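Transcriptional regulator (Rhodococcus sp., PDB 2O0Y) probably binds DNA as a transcription factor of the IclR family, pairing a helix-turn-helix domain with a C-terminal domain of the IclR effector-binding type. Local coordinates at residues B[29-34]-B[46-51]. Residues are numbered along the deposited sequence; the frame is centred on the assembly and turned at random.
Sequences LELFDA and EGTKLP
Leu31 reaches over to the last turn of helix 41-48 and sets both of its methyls against Gly47: CD1 and CD2 of Leu31 each lie 4.0 Å from Gly47 CA. The same CD1 also meets Thr48 CG2 at 4.0 Å, the two side chains crossing at about a right angle. All of this is van der Waals contact, and it is small, burying 101 Å² in total. Gly47 leaves room for the leucine, since a CB there would point at Leu31 and run into CD1. The two segments belong to the helix-turn-helix domain of the IclR family: 29-34 leads out of helix 18-29, whereas 46-51 carries the end of helix 41-48 and the turn into helix 52-64. With its CG2 anti to the carbonyl carbon, Thr48 offers the methyl to Leu31 and keeps OG1 (chi1 60°) for the backbone. OG1 of Thr48 accepts from Leu50 N at 3.2 Å, an ST turn, and hydrogen-bonds Leu44 O one helical turn back. A valine in place of Thr48 would probably leave both Leu50 N and Leu44 O without this partner and the turn through Lys49, which has positive phi, less firmly held. Leu31 also packs on Leu44, and Leu31 O accepts a hydrogen bond from Arg39 NE. Leu31 itself sits in a type I turn closed by Phe32 N to Leu29 O (3.0 Å), and Phe32 O is bonded by Arg84 of the second subunit.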
loop_
_atom_site.group_PDB
_atom_site.type_symbol
_atom_site.label_atom_id
_atom_site.label_comp_id
_atom_site.label_asym_id
_atom_site.label_seq_id
_atom_site.Cartn_x
_atom_site.Cartn_y
_atom_site.Cartn_z
ATOM N N LEU B 29 1.015 -9.485 -17.235
ATOM C CA LEU B 29 0.731 -8.528 -16.157
ATOM C C LEU B 29 -0.183 -7.418 -16.625
ATOM O O LEU B 29 -1.018 -6.915 -15.886
ATOM C CB LEU B 29 2.053 -7.944 -15.679
ATOM C CG LEU B 29 2.988 -8.882 -14.913
ATOM C CD1 LEU B 29 4.359 -8.229 -14.680
ATOM C CD2 LEU B 29 2.295 -9.169 -13.550
ATOM N N GLU B 30 -0.043 -7.028 -17.874
ATOM C CA GLU B 30 -0.955 -5.996 -18.427
ATOM C C GLU B 30 -2.415 -6.379 -18.416
ATOM O O GLU B 30 -3.295 -5.520 -18.530
ATOM C CB GLU B 30 -0.540 -5.682 -19.860
ATOM C CG GLU B 30 0.808 -5.003 -19.938
ATOM C CD GLU B 30 0.734 -3.522 -19.697
ATOM O OE1 GLU B 30 -0.401 -2.987 -19.516
ATOM O OE2 GLU B 30 1.808 -2.879 -19.679
ATOM N N LEU B 31 -2.723 -7.671 -18.278
ATOM C CA LEU B 31 -4.146 -8.062 -18.279
ATOM C C LEU B 31 -4.773 -7.821 -16.885
ATOM O O LEU B 31 -5.958 -7.907 -16.714
ATOM C CB LEU B 31 -4.280 -9.579 -18.613
ATOM C CG LEU B 31 -3.972 -9.918 -20.078
ATOM C CD1 LEU B 31 -3.895 -11.463 -20.232
ATOM C CD2 LEU B 31 -5.056 -9.302 -20.938
ATOM N N PHE B 32 -3.969 -7.571 -15.868
ATOM C CA PHE B 32 -4.496 -7.219 -14.540
ATOM C C PHE B 32 -4.724 -5.740 -14.444
ATOM O O PHE B 32 -3.774 -4.921 -14.643
ATOM C CB PHE B 32 -3.517 -7.672 -13.418
ATOM C CG PHE B 32 -3.329 -9.192 -13.378
ATOM C CD1 PHE B 32 -2.501 -9.801 -14.291
ATOM C CD2 PHE B 32 -4.038 -9.992 -12.458
ATOM C CE1 PHE B 32 -2.336 -11.197 -14.320
ATOM C CE2 PHE B 32 -3.892 -11.393 -12.453
ATOM C CZ PHE B 32 -3.066 -12.025 -13.355
ATOM N N ASP B 33 -5.952 -5.352 -14.093
ATOM C CA ASP B 33 -6.193 -3.943 -13.907
ATOM C C ASP B 33 -7.302 -3.750 -12.914
ATOM O O ASP B 33 -7.832 -4.719 -12.399
ATOM C CB ASP B 33 -6.484 -3.243 -15.249
ATOM C CG ASP B 33 -7.581 -3.921 -16.055
ATOM O OD1 ASP B 33 -8.508 -4.481 -15.445
ATOM O OD2 ASP B 33 -7.521 -3.861 -17.307
ATOM N N ALA B 34 -7.708 -2.505 -12.705
ATOM C CA ALA B 34 -8.624 -2.222 -11.619
ATOM C C ALA B 34 -9.942 -2.961 -11.808
ATOM O O ALA B 34 -10.516 -3.439 -10.842
ATOM C CB ALA B 34 -8.821 -0.722 -11.461
ATOM N N GLU B 46 -6.423 -16.471 -23.389
ATOM C CA GLU B 46 -7.259 -15.691 -24.345
ATOM C C GLU B 46 -6.746 -14.266 -24.586
ATOM O O GLU B 46 -6.775 -13.755 -25.717
ATOM C CB GLU B 46 -8.675 -15.618 -23.807
ATOM C CG GLU B 46 -9.391 -16.961 -24.034
ATOM C CD GLU B 46 -10.780 -17.015 -23.454
ATOM O OE1 GLU B 46 -11.176 -16.133 -22.634
ATOM O OE2 GLU B 46 -11.457 -17.984 -23.830
ATOM N N GLY B 47 -6.273 -13.632 -23.516
ATOM C CA GLY B 47 -5.859 -12.241 -23.580
ATOM C C GLY B 47 -4.500 -12.083 -24.254
ATOM O O GLY B 47 -4.227 -11.071 -24.901
ATOM N N THR B 48 -3.649 -13.080 -24.147
ATOM C CA THR B 48 -2.354 -13.022 -24.821
ATOM C C THR B 48 -2.276 -13.752 -26.147
ATOM O O THR B 48 -1.343 -13.494 -26.902
ATOM C CB THR B 48 -1.232 -13.605 -23.949
ATOM O OG1 THR B 48 -1.524 -14.971 -23.653
ATOM C CG2 THR B 48 -0.993 -12.793 -22.627
ATOM N N LYS B 49 -3.194 -14.695 -26.406
ATOM C CA LYS B 49 -3.121 -15.562 -27.575
ATOM C C LYS B 49 -1.830 -16.398 -27.591
ATOM O O LYS B 49 -1.385 -16.892 -28.631
ATOM C CB LYS B 49 -3.307 -14.761 -28.877
ATOM C CG LYS B 49 -4.641 -14.043 -28.997
ATOM C CD LYS B 49 -4.778 -13.400 -30.416
ATOM C CE LYS B 49 -6.079 -12.588 -30.570
ATOM N NZ LYS B 49 -7.291 -13.423 -30.279
ATOM N N LEU B 50 -1.241 -16.598 -26.408
ATOM C CA LEU B 50 -0.093 -17.499 -26.261
ATOM C C LEU B 50 -0.569 -18.929 -26.074
ATOM O O LEU B 50 -1.654 -19.155 -25.515
ATOM C CB LEU B 50 0.741 -17.069 -25.029
ATOM C CG LEU B 50 1.575 -15.788 -25.169
ATOM C CD1 LEU B 50 2.250 -15.407 -23.850
ATOM C CD2 LEU B 50 2.608 -15.913 -26.281
ATOM N N PRO B 51 0.257 -19.913 -26.469
ATOM C CA PRO B 51 -0.140 -21.277 -26.224
ATOM C C PRO B 51 -0.274 -21.553 -24.741
ATOM O O PRO B 51 0.542 -21.085 -23.947
ATOM C CB PRO B 51 1.036 -22.079 -26.755
ATOM C CG PRO B 51 1.704 -21.187 -27.734
ATOM C CD PRO B 51 1.555 -19.833 -27.157
#